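Local atomic coordinates of polymerase X (Deinococcus radiodurans, PDB entry 2W9M), a protein that probably extends DNA strands from deoxyribonucleoside triphosphates as a family X polymerase, and carries a zinc-binding polymerase/histidinol phosphatase (PHP) domain. Residues D363-A368 with S409-D414; L405-L410 with L442-S447; V423-H428 with P449-L454. All blocks are in the same frame, centred on the assembly; numbering follows the deposited sequence.

Following the chain from its N terminus, interaction 1 comes first: the end of strand 358-364 and the residues after it meet the loop 409-414, closing an excursion that includes helix 376-391 and strand 396-403. Interaction 2 begins on the same loop on which interaction 1 ends, sharing S409 and L410, and carries that loop on to the last turn of helix 435-446. Interaction 3 opens with strand 422-426 before interaction 2 has closed and ends on strand 453-454 after it, so the two cross. Together they join neighbouring strands of the parallel PHP sheet, the helix between two of them and a connecting loop, with zinc ligands H364 and H428 in interactions 1 and 3.

Interaction 1. Residues D363-A368 with S409-D414; sequences DHSRAA and SLDFPD. With ZN (zinc ion), chain C.
One carboxylate oxygen, OD2 of D411, takes two hydrogen bonds from the turn that follows H364. The hydroxyl OG of S365 donates to D411 OD2 at 2.8 Å, and the oxygen receives it on its anti lone pair, the one turned away from OD1. On the syn side the backbone N of A367 reaches D411 OD2 at 2.7 Å, its N-H nearly straight (173°) but 25° out of the carboxylate plane. The CB of A367 also lies against this oxygen, 3.4 Å from D411 OD2. With CG swung anti to the backbone N (chi1 -164°), D411 reaches across to the turn; the R366 chain, bent at chi2 and chi3, carries its guanidinium elsewhere, and the opposite charges do not meet. Beside this polar grip the F412 ring comes in obliquely, its CE2 3.4 Å from CB of S365. The turn continues strand 358-364 of the parallel PHP-domain sheet, and the residue just before S365, H364, binds a zinc ion through NE2 at 2.1 Å; D339 and H518 share that metal. Replacing D411 by an alanine would probably leave S365 OG and the amide of A367 without their common acceptor, and the turn next to the zinc ligand freer to shift. Further out, the hydroxyl of S365 also hydrogen-bonds the backbone N of D403, while D411 is tied through its backbone to the same residue. F412 also packs on I376 and L379 of helix 376-391 and on L417 of helix 414-417.

Interaction 2. Residues L405-L410 with L442-S447; sequences LDDGSL and LIRAVS
R444 sends CG away from its backbone N (chi1 164°) and then bends at chi2 (106°) and chi3 (129°), which folds the side chain back over the G408-S409 backbone. Its CG lies 3.1 Å from the carbonyl O of G408, and one face of the guanidinium covers C of G408 and CB of S409, the latter 3.9 Å from R444 NH2. G408 is where the loop comes nearest the helix, and two things leave no room for a side chain there: a CB would run into CG of R444, and with phi positive here it would also collide with the carbonyl O of D407. Next along the helix, CB of A445 meets CD1 of L410 at 3.9 Å in a small apolar touch. The loop keeps its own shape. A type I turn runs from L405 to G408, and D407 OD1 closes an Asx turn by accepting from the backbone N of S409 at 2.9 Å, nearly in line with its C-O bond. The hydroxyl OG of S409 gives D407 OD1 a second bond, at 2.7 Å on the syn side. This loop follows strand 396-403 of the PHP domain, and R441, one turn before R444 on helix 435-446, hydrogen-bonds the carbonyl O of L405 through NE. D407 OD1 stands 4.5 Å from R444 NH2, well out of the guanidinium plane, so no N-H points at it. The attraction of the opposite charges is therefore probably diffuse, and the fit of the arginine over the loop rests mainly on van der Waals contact.

Interaction 3. Residues V423-H428 with P449-L454; sequences VVVSVH and PLVTVL. With ZN (zinc ion), chain E.
V425 and V451 form the apolar centre, their side chains crossing at about a right angle with CG1 of V425 3.4 Å from CG2 of V451. V425 keeps CG1 anti to its carbonyl carbon (chi1 -58°), which points that methyl at V451; CG2 touches CG1 of V451 and, more loosely, CD1 of L454 at 4.1 Å. L454 lies on the same side of the sheet as V425 and is backed there by L442 and V446 of helix 435-446, while L410 packs on V451. The other side of the sheet carries V424 and V453, where CG2 of V424 stands 4.2 Å from CB of V453. Outward from the side chains come the backbone bonds of a short parallel pairing, V424 with V453 and V425 with L454. The amide of V425 donates to the carbonyl O of V453 at 2.9 Å. The carbonyl O of V423 accepts twice, from V453 N at 3.1 Å and from T452 N at 3.0 Å, both donors in the carbonyl plane; two successive amides thus converge on a single oxygen where segment 449-454 enters the sheet. A CA-H...O contact from V424 to the carbonyl O of V453 adds to the pairing. Past the paired residues, S426 OG hydrogen-bonds the zinc ligand E401, and H428 reaches a zinc ion with NE2 at 2.4 Å, its ND1 held by the carbonyl O of G90. E401 and H456 complete the protein ligands of that metal. Strand 422-426, helix 435-446 and strand 453-454 make up a beta-alpha-beta unit whose two strands pair side by side, and the zinc ligand beyond the C-terminal end of the first strand is consistent with the PHP fold, a distorted barrel of seven parallel strands with the metals at their C-terminal ends.

Interaction 1. Residues D363-A368 with S409-D414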
loop_
_atom_site.group_PDB
_atom_site.type_symbol
_atom_site.label_atom_id
_atom_site.label_comp_id
_atom_site.label_asym_id
_atom_site.label_seq_id
_atom_site.Cartn_x
_atom_site.Cartn_y
_atom_site.Cartn_z
ATOM N N ASP A 363 -0.496 11.071 12.659
ATOM C CA ASP A 363 -1.532 11.749 11.884
ATOM C C ASP A 363 -0.946 12.931 11.112
ATOM O O ASP A 363 0.149 13.399 11.424
ATOM C CB ASP A 363 -2.676 12.193 12.807
ATOM C CG ASP A 363 -3.563 11.029 13.233
ATOM O OD1 ASP A 363 -4.197 10.411 12.352
ATOM O OD2 ASP A 363 -3.625 10.724 14.443
ATOM N N HIS A 364 -1.663 13.403 10.094
ATOM C CA HIS A 364 -1.161 14.491 9.261
ATOM C C HIS A 364 -1.115 15.799 10.029
ATOM O O HIS A 364 -1.666 15.914 11.126
ATOM C CB HIS A 364 -2.030 14.692 8.021
ATOM C CG HIS A 364 -2.260 13.445 7.236
ATOM N ND1 HIS A 364 -1.406 13.027 6.240
ATOM C CD2 HIS A 364 -3.250 12.526 7.299
ATOM C CE1 HIS A 364 -1.860 11.897 5.726
ATOM N NE2 HIS A 364 -2.975 11.571 6.352
ATOM N N SER A 365 -0.483 16.796 9.419
ATOM C CA SER A 365 -0.322 18.103 10.035
ATOM C C SER A 365 -1.077 19.192 9.278
ATOM O O SER A 365 -1.537 18.970 8.162
ATOM C CB SER A 365 1.160 18.451 10.096
ATOM O OG SER A 365 1.784 18.202 8.853
ATOM N N ARG A 366 -1.212 20.354 9.916
ATOM C CA ARG A 366 -1.737 21.579 9.303
ATOM C C ARG A 366 -1.992 21.493 7.799
ATOM O O ARG A 366 -3.136 21.450 7.351
ATOM C CB ARG A 366 -0.752 22.730 9.548
ATOM C CG ARG A 366 -1.139 23.723 10.625
ATOM C CD ARG A 366 -1.827 24.945 10.020
ATOM N NE ARG A 366 -3.276 24.928 10.204
ATOM C CZ ARG A 366 -4.128 25.694 9.525
ATOM N NH1 ARG A 366 -3.677 26.531 8.599
ATOM N NH2 ARG A 366 -5.432 25.613 9.769
ATOM N N ALA A 367 -0.909 21.481 7.027
ATOM C CA ALA A 367 -0.974 21.656 5.578
ATOM C C ALA A 367 -1.927 20.697 4.861
ATOM O O ALA A 367 -2.578 21.079 3.887
ATOM C CB ALA A 367 0.421 21.589 4.968
ATOM N N ALA A 368 -1.994 19.454 5.326
ATOM C CA ALA A 368 -2.902 18.478 4.736
ATOM C C ALA A 368 -4.336 18.823 5.113
ATOM O O ALA A 368 -4.927 18.195 5.990
ATOM C CB ALA A 368 -2.548 17.062 5.184
ATOM N N SER A 409 11.050 22.999 3.776
ATOM C CA SER A 409 10.840 23.198 5.206
ATOM C C SER A 409 9.680 22.341 5.712
ATOM O O SER A 409 8.889 21.832 4.922
ATOM C CB SER A 409 10.593 24.678 5.513
ATOM O OG SER A 409 9.391 25.134 4.917
ATOM N N LEU A 410 9.587 22.190 7.032
ATOM C CA LEU A 410 8.599 21.304 7.646
ATOM C C LEU A 410 7.359 22.044 8.160
ATOM O O LEU A 410 7.429 23.204 8.567
ATOM C CB LEU A 410 9.243 20.482 8.766
ATOM C CG LEU A 410 9.856 19.126 8.401
ATOM C CD1 LEU A 410 10.323 19.066 6.942
ATOM C CD2 LEU A 410 10.985 18.781 9.361
ATOM N N ASP A 411 6.226 21.348 8.143
ATOM C CA ASP A 411 4.930 21.938 8.469
ATOM C C ASP A 411 4.792 22.382 9.936
ATOM O O ASP A 411 4.001 23.271 10.247
ATOM C CB ASP A 411 3.808 20.960 8.093
ATOM C CG ASP A 411 2.439 21.627 8.023
ATOM O OD1 ASP A 411 2.375 22.856 7.798
ATOM O OD2 ASP A 411 1.422 20.916 8.189
ATOM N N PHE A 412 5.555 21.763 10.832
ATOM C CA PHE A 412 5.541 22.145 12.245
ATOM C C PHE A 412 6.845 22.825 12.656
ATOM O O PHE A 412 7.909 22.503 12.131
ATOM C CB PHE A 412 5.321 20.921 13.138
ATOM C CG PHE A 412 3.899 20.446 13.189
ATOM C CD1 PHE A 412 2.856 21.350 13.266
ATOM C CD2 PHE A 412 3.610 19.089 13.194
ATOM C CE1 PHE A 412 1.550 20.915 13.325
ATOM C CE2 PHE A 412 2.310 18.646 13.257
ATOM C CZ PHE A 412 1.274 19.563 13.323
ATOM N N PRO A 413 6.765 23.768 13.605
ATOM C CA PRO A 413 7.964 24.426 14.136
ATOM C C PRO A 413 8.836 23.425 14.893
ATOM O O PRO A 413 8.326 22.401 15.353
ATOM C CB PRO A 413 7.391 25.469 15.108
ATOM C CG PRO A 413 5.961 25.642 14.706
ATOM C CD PRO A 413 5.531 24.299 14.209
ATOM N N ASP A 414 10.127 23.716 15.026
ATOM C CA ASP A 414 11.062 22.803 15.686
ATOM C C ASP A 414 10.668 22.459 17.123
ATOM O O ASP A 414 10.829 21.319 17.556
ATOM C CB ASP A 414 12.483 23.375 15.667
ATOM C CG ASP A 414 13.147 23.248 14.307
ATOM O OD1 ASP A 414 12.459 22.863 13.337
ATOM O OD2 ASP A 414 14.360 23.538 14.210
HETATM ZN ZN ZN C . -3.956 9.991 5.456
#

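Interaction 2. Residues L405-L410 with L442-S447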
loop_
_atom_site.group_PDB
_atom_site.type_symbol
_atom_site.label_atom_id
_atom_site.label_comp_id
_atom_site.label_asym_id
_atom_site.label_seq_id
_atom_site.Cartn_x
_atom_site.Cartn_y
_atom_site.Cartn_z
ATOM N N LEU A 405 6.838 21.289 3.136
ATOM C CA LEU A 405 6.422 22.441 2.341
ATOM C C LEU A 405 7.234 22.479 1.052
ATOM O O LEU A 405 8.303 21.869 0.973
ATOM C CB LEU A 405 6.577 23.739 3.135
ATOM C CG LEU A 405 5.934 23.713 4.528
ATOM C CD1 LEU A 405 6.133 25.029 5.267
ATOM C CD2 LEU A 405 4.459 23.365 4.438
ATOM N N ASP A 406 6.727 23.182 0.042
ATOM C CA ASP A 406 7.306 23.111 -1.300
ATOM C C ASP A 406 8.751 23.599 -1.387
ATOM O O ASP A 406 9.421 23.371 -2.392
ATOM C CB ASP A 406 6.428 23.834 -2.330
ATOM C CG ASP A 406 6.274 25.311 -2.036
ATOM O OD1 ASP A 406 6.343 25.688 -0.849
ATOM O OD2 ASP A 406 6.076 26.092 -2.992
ATOM N N ASP A 407 9.234 24.258 -0.338
ATOM C CA ASP A 407 10.611 24.748 -0.332
ATOM C C ASP A 407 11.572 23.839 0.440
ATOM O O ASP A 407 12.779 24.085 0.469
ATOM C CB ASP A 407 10.685 26.195 0.185
ATOM C CG ASP A 407 10.212 26.340 1.628
ATOM O OD1 ASP A 407 10.164 25.327 2.353
ATOM O OD2 ASP A 407 9.898 27.478 2.037
ATOM N N GLY A 408 11.038 22.789 1.058
ATOM C CA GLY A 408 11.859 21.848 1.801
ATOM C C GLY A 408 11.717 21.948 3.311
ATOM O O GLY A 408 12.200 21.087 4.047
ATOM N N SER A 409 11.050 22.999 3.776
ATOM C CA SER A 409 10.840 23.198 5.206
ATOM C C SER A 409 9.680 22.341 5.712
ATOM O O SER A 409 8.889 21.832 4.922
ATOM C CB SER A 409 10.593 24.678 5.513
ATOM O OG SER A 409 9.391 25.134 4.917
ATOM N N LEU A 410 9.587 22.190 7.032
ATOM C CA LEU A 410 8.599 21.304 7.646
ATOM C C LEU A 410 7.359 22.044 8.160
ATOM O O LEU A 410 7.429 23.204 8.567
ATOM C CB LEU A 410 9.243 20.482 8.766
ATOM C CG LEU A 410 9.856 19.126 8.401
ATOM C CD1 LEU A 410 10.323 19.066 6.942
ATOM C CD2 LEU A 410 10.985 18.781 9.361
ATOM N N LEU A 442 13.371 17.487 -0.944
ATOM C CA LEU A 442 13.438 16.287 -0.119
ATOM C C LEU A 442 14.778 16.128 0.604
ATOM O O LEU A 442 14.818 15.645 1.740
ATOM C CB LEU A 442 13.102 15.046 -0.955
ATOM C CG LEU A 442 11.594 14.806 -1.093
ATOM C CD1 LEU A 442 11.215 14.348 -2.478
ATOM C CD2 LEU A 442 11.120 13.813 -0.047
ATOM N N ILE A 443 15.866 16.533 -0.045
ATOM C CA ILE A 443 17.177 16.522 0.598
ATOM C C ILE A 443 17.157 17.418 1.830
ATOM O O ILE A 443 17.693 17.062 2.881
ATOM C CB ILE A 443 18.281 17.010 -0.347
ATOM C CG1 ILE A 443 18.555 15.973 -1.430
ATOM C CG2 ILE A 443 19.557 17.276 0.426
ATOM C CD1 ILE A 443 19.585 16.413 -2.432
ATOM N N ARG A 444 16.529 18.581 1.684
ATOM C CA ARG A 444 16.382 19.534 2.775
ATOM C C ARG A 444 15.589 18.937 3.938
ATOM O O ARG A 444 15.963 19.094 5.100
ATOM C CB ARG A 444 15.693 20.801 2.263
ATOM C CG ARG A 444 15.140 21.720 3.345
ATOM C CD ARG A 444 15.996 22.960 3.512
ATOM N NE ARG A 444 15.182 24.172 3.457
ATOM C CZ ARG A 444 14.834 24.894 4.517
ATOM N NH1 ARG A 444 15.241 24.538 5.729
ATOM N NH2 ARG A 444 14.085 25.979 4.360
ATOM N N ALA A 445 14.500 18.242 3.622
ATOM C CA ALA A 445 13.631 17.673 4.650
ATOM C C ALA A 445 14.261 16.497 5.394
ATOM O O ALA A 445 14.114 16.389 6.608
ATOM C CB ALA A 445 12.298 17.264 4.048
ATOM N N VAL A 446 14.953 15.616 4.676
ATOM C CA VAL A 446 15.576 14.455 5.312
ATOM C C VAL A 446 16.877 14.827 6.018
ATOM O O VAL A 446 17.484 13.995 6.686
ATOM C CB VAL A 446 15.844 13.306 4.308
ATOM C CG1 VAL A 446 14.536 12.777 3.729
ATOM C CG2 VAL A 446 16.776 13.768 3.200
ATOM N N SER A 447 17.295 16.080 5.869
ATOM C CA SER A 447 18.506 16.569 6.525
ATOM C C SER A 447 18.199 17.261 7.852
ATOM O O SER A 447 19.107 17.700 8.558
ATOM C CB SER A 447 19.262 17.534 5.605
ATOM O OG SER A 447 19.869 16.855 4.516
#

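Interaction 3. Residues V423-H428 with P449-L454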
loop_
_atom_site.group_PDB
_atom_site.type_symbol
_atom_site.label_atom_id
_atom_site.label_comp_id
_atom_site.label_asym_id
_atom_site.label_seq_id
_atom_site.Cartn_x
_atom_site.Cartn_y
_atom_site.Cartn_z
ATOM N N VAL A 423 9.352 11.568 14.334
ATOM C CA VAL A 423 8.801 12.384 13.263
ATOM C C VAL A 423 8.922 11.705 11.901
ATOM O O VAL A 423 10.009 11.296 11.505
ATOM C CB VAL A 423 9.537 13.725 13.172
ATOM C CG1 VAL A 423 8.942 14.579 12.061
ATOM C CG2 VAL A 423 9.494 14.451 14.516
ATOM N N VAL A 424 7.805 11.592 11.189
ATOM C CA VAL A 424 7.814 11.139 9.801
ATOM C C VAL A 424 7.646 12.357 8.902
ATOM O O VAL A 424 6.819 13.224 9.188
ATOM C CB VAL A 424 6.664 10.140 9.511
ATOM C CG1 VAL A 424 6.661 9.722 8.036
ATOM C CG2 VAL A 424 6.758 8.917 10.414
ATOM N N VAL A 425 8.429 12.438 7.829
ATOM C CA VAL A 425 8.249 13.506 6.844
ATOM C C VAL A 425 7.789 12.941 5.509
ATOM O O VAL A 425 8.190 11.846 5.115
ATOM C CB VAL A 425 9.525 14.345 6.643
ATOM C CG1 VAL A 425 9.955 14.961 7.959
ATOM C CG2 VAL A 425 10.634 13.499 6.054
ATOM N N SER A 426 6.940 13.690 4.813
ATOM C CA SER A 426 6.319 13.189 3.593
ATOM C C SER A 426 5.865 14.317 2.684
ATOM O O SER A 426 5.571 15.418 3.148
ATOM C CB SER A 426 5.108 12.316 3.937
ATOM O OG SER A 426 5.494 11.172 4.681
ATOM N N VAL A 427 5.802 14.028 1.389
ATOM C CA VAL A 427 5.236 14.947 0.411
ATOM C C VAL A 427 3.765 14.612 0.177
ATOM O O VAL A 427 3.413 13.456 -0.055
ATOM C CB VAL A 427 5.981 14.867 -0.938
ATOM C CG1 VAL A 427 5.423 15.886 -1.915
ATOM C CG2 VAL A 427 7.465 15.089 -0.739
ATOM N N HIS A 428 2.910 15.627 0.250
ATOM C CA HIS A 428 1.482 15.465 -0.005
ATOM C C HIS A 428 0.947 16.628 -0.845
ATOM O O HIS A 428 -0.266 16.825 -0.965
ATOM C CB HIS A 428 0.705 15.374 1.310
ATOM C CG HIS A 428 0.792 14.035 1.976
ATOM N ND1 HIS A 428 0.242 12.894 1.430
ATOM C CD2 HIS A 428 1.343 13.661 3.155
ATOM C CE1 HIS A 428 0.464 11.873 2.238
ATOM N NE2 HIS A 428 1.132 12.310 3.290
ATOM N N PRO A 449 17.384 17.963 11.685
ATOM C CA PRO A 449 17.935 17.322 12.887
ATOM C C PRO A 449 16.940 16.409 13.610
ATOM O O PRO A 449 17.363 15.468 14.277
ATOM C CB PRO A 449 18.291 18.513 13.792
ATOM C CG PRO A 449 18.395 19.678 12.882
ATOM C CD PRO A 449 17.432 19.432 11.763
ATOM N N LEU A 450 15.644 16.682 13.483
ATOM C CA LEU A 450 14.637 15.956 14.256
ATOM C C LEU A 450 13.906 14.854 13.475
ATOM O O LEU A 450 13.218 14.022 14.063
ATOM C CB LEU A 450 13.627 16.938 14.860
ATOM C CG LEU A 450 14.175 17.908 15.912
ATOM C CD1 LEU A 450 13.045 18.700 16.560
ATOM C CD2 LEU A 450 14.961 17.153 16.964
ATOM N N VAL A 451 14.060 14.845 12.157
ATOM C CA VAL A 451 13.391 13.861 11.312
ATOM C C VAL A 451 13.913 12.459 11.576
ATOM O O VAL A 451 15.119 12.255 11.647
ATOM C CB VAL A 451 13.601 14.180 9.824
ATOM C CG1 VAL A 451 13.033 13.073 8.956
ATOM C CG2 VAL A 451 12.957 15.512 9.483
ATOM N N THR A 452 13.014 11.489 11.707
ATOM C CA THR A 452 13.451 10.112 11.910
ATOM C C THR A 452 13.175 9.186 10.722
ATOM O O THR A 452 14.002 8.336 10.401
ATOM C CB THR A 452 12.912 9.514 13.228
ATOM O OG1 THR A 452 12.525 8.153 13.016
ATOM C CG2 THR A 452 11.726 10.283 13.709
ATOM N N VAL A 453 12.032 9.363 10.063
ATOM C CA VAL A 453 11.675 8.530 8.917
ATOM C C VAL A 453 11.185 9.346 7.725
ATOM O O VAL A 453 10.427 10.303 7.887
ATOM C CB VAL A 453 10.571 7.513 9.282
ATOM C CG1 VAL A 453 10.336 6.538 8.130
ATOM C CG2 VAL A 453 10.930 6.764 10.541
ATOM N N LEU A 454 11.617 8.957 6.527
ATOM C CA LEU A 454 11.076 9.502 5.283
ATOM C C LEU A 454 9.904 8.646 4.785
ATOM O O LEU A 454 10.091 7.484 4.424
ATOM C CB LEU A 454 12.164 9.566 4.205
ATOM C CG LEU A 454 11.654 9.833 2.785
ATOM C CD1 LEU A 454 10.990 11.207 2.681
ATOM C CD2 LEU A 454 12.768 9.709 1.770
HETATM ZN ZN ZN E . 1.376 9.935 3.782
#